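Local coordinates for BH0493 protein (Bacillus halodurans C-125, PDB 2QEE) that binds zinc and probably acts as a metal-dependent enzyme of the amidohydrolase superfamily, at residues C[13-18]-C[374-379]. Residues are numbered along the deposited sequence; the frame is centred on the assembly and turned at random.
Sequences EKVKNA and IIAEVL
Val15 reaches across from helix 8-21 with one methyl, CG1, which settles between Ala376 and Leu379 on helix 363-388. That methyl lies 3.8 Å from Leu379 CB and 4.1 Å from Leu379 CD1, so it meets both the root and one branch of the leucine. The carbonyl oxygen Ala376 O is also 3.8 Å from Val15 CG1, a plain van der Waals touch, and Ala376 CB stands 4.3 Å from the same methyl. With CG1 anti to the backbone N (chi1 172°), the valine commits a single branch to this groove; its side chain also packs on Ile380 and Tyr383, further along helix 363-388. A short beta-branched residue suits the place because the backbones come close, Lys16 CA and Ala376 CA being 5.7 Å apart, and alanine's lone methyl permits that approach. Lys16, at the solvent edge, lays its aliphatic CG 4.3 Å from Ala376 CB while its chain extends outward to the amine. The segment axes run roughly antiparallel (142°). Helix 395-414 adds Ile398 against Val15 and Ala18, and Met344 of helix 333-347 backs Leu379. Joining helix 8-21 to helix 363-388 away from the zinc site, the contact rests on apolar van der Waals packing, with no hydrogen bond or salt bridge between the two segments.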
# COMPACT_ATOMS: atom_id res chain seq x y z
N GLU C 13 24.05 -3.53 -17.56
CA GLU C 13 24.71 -4.77 -17.96
C GLU C 13 25.48 -5.36 -16.77
O GLU C 13 25.40 -6.55 -16.48
CB GLU C 13 25.67 -4.46 -19.12
CG GLU C 13 26.48 -5.62 -19.69
CD GLU C 13 27.78 -5.12 -20.34
OE1 GLU C 13 28.85 -5.77 -20.14
OE2 GLU C 13 27.73 -4.05 -21.05
N LYS C 14 26.24 -4.50 -16.10
CA LYS C 14 27.14 -4.93 -15.07
C LYS C 14 26.38 -5.39 -13.81
O LYS C 14 26.78 -6.37 -13.11
CB LYS C 14 28.17 -3.83 -14.80
CG LYS C 14 29.13 -3.79 -16.02
CD LYS C 14 30.49 -3.18 -15.71
CE LYS C 14 31.41 -3.14 -16.97
NZ LYS C 14 31.10 -4.15 -17.98
N VAL C 15 25.31 -4.66 -13.52
CA VAL C 15 24.48 -5.06 -12.36
C VAL C 15 23.83 -6.39 -12.64
O VAL C 15 23.86 -7.28 -11.77
CB VAL C 15 23.40 -3.99 -11.94
CG1 VAL C 15 22.44 -4.58 -10.84
CG2 VAL C 15 24.09 -2.71 -11.41
N LYS C 16 23.20 -6.53 -13.81
CA LYS C 16 22.56 -7.81 -14.16
C LYS C 16 23.58 -8.97 -14.11
O LYS C 16 23.28 -10.05 -13.56
CB LYS C 16 21.91 -7.72 -15.52
CG LYS C 16 20.68 -6.91 -15.50
CD LYS C 16 20.24 -6.61 -16.93
CE LYS C 16 19.23 -5.48 -16.92
NZ LYS C 16 18.56 -5.19 -18.22
N ASN C 17 24.77 -8.76 -14.65
CA ASN C 17 25.78 -9.80 -14.57
C ASN C 17 26.19 -10.12 -13.13
O ASN C 17 26.31 -11.32 -12.79
CB ASN C 17 27.04 -9.42 -15.37
CG ASN C 17 26.80 -9.39 -16.87
OD1 ASN C 17 27.61 -8.77 -17.60
ND2 ASN C 17 25.77 -10.08 -17.36
N ALA C 18 26.45 -9.11 -12.30
CA ALA C 18 26.83 -9.32 -10.91
C ALA C 18 25.72 -10.13 -10.17
O ALA C 18 26.02 -11.12 -9.44
CB ALA C 18 27.05 -8.00 -10.25
N ILE C 374 13.98 -8.52 -10.67
CA ILE C 374 13.41 -7.39 -9.94
C ILE C 374 14.46 -6.69 -9.09
O ILE C 374 14.59 -5.46 -9.10
CB ILE C 374 12.18 -7.80 -9.07
CG1 ILE C 374 11.10 -8.37 -9.98
CG2 ILE C 374 11.70 -6.56 -8.27
CD1 ILE C 374 9.92 -9.00 -9.18
N ILE C 375 15.19 -7.47 -8.30
CA ILE C 375 16.25 -6.87 -7.46
C ILE C 375 17.31 -6.14 -8.32
O ILE C 375 17.74 -5.00 -7.95
CB ILE C 375 16.88 -7.98 -6.58
CG1 ILE C 375 15.82 -8.51 -5.58
CG2 ILE C 375 18.10 -7.38 -5.82
CD1 ILE C 375 16.39 -9.77 -4.89
N ALA C 376 17.67 -6.70 -9.48
CA ALA C 376 18.60 -6.04 -10.41
C ALA C 376 18.02 -4.66 -10.88
O ALA C 376 18.76 -3.65 -10.85
CB ALA C 376 18.91 -6.93 -11.59
N GLU C 377 16.74 -4.62 -11.19
CA GLU C 377 16.09 -3.36 -11.64
C GLU C 377 16.18 -2.32 -10.52
O GLU C 377 16.49 -1.12 -10.76
CB GLU C 377 14.64 -3.60 -11.99
CG GLU C 377 14.41 -4.48 -13.23
CD GLU C 377 12.94 -4.98 -13.32
OE1 GLU C 377 12.61 -5.70 -14.30
OE2 GLU C 377 12.10 -4.71 -12.41
N VAL C 378 15.91 -2.74 -9.28
CA VAL C 378 15.98 -1.79 -8.16
C VAL C 378 17.39 -1.26 -7.98
O VAL C 378 17.64 -0.03 -7.90
CB VAL C 378 15.46 -2.46 -6.86
CG1 VAL C 378 15.64 -1.52 -5.69
CG2 VAL C 378 13.94 -2.87 -7.06
N LEU C 379 18.37 -2.17 -8.00
CA LEU C 379 19.78 -1.74 -7.87
C LEU C 379 20.23 -0.76 -8.98
O LEU C 379 20.88 0.25 -8.71
CB LEU C 379 20.70 -2.99 -7.88
CG LEU C 379 20.70 -3.79 -6.56
CD1 LEU C 379 21.43 -5.10 -6.88
CD2 LEU C 379 21.43 -2.97 -5.45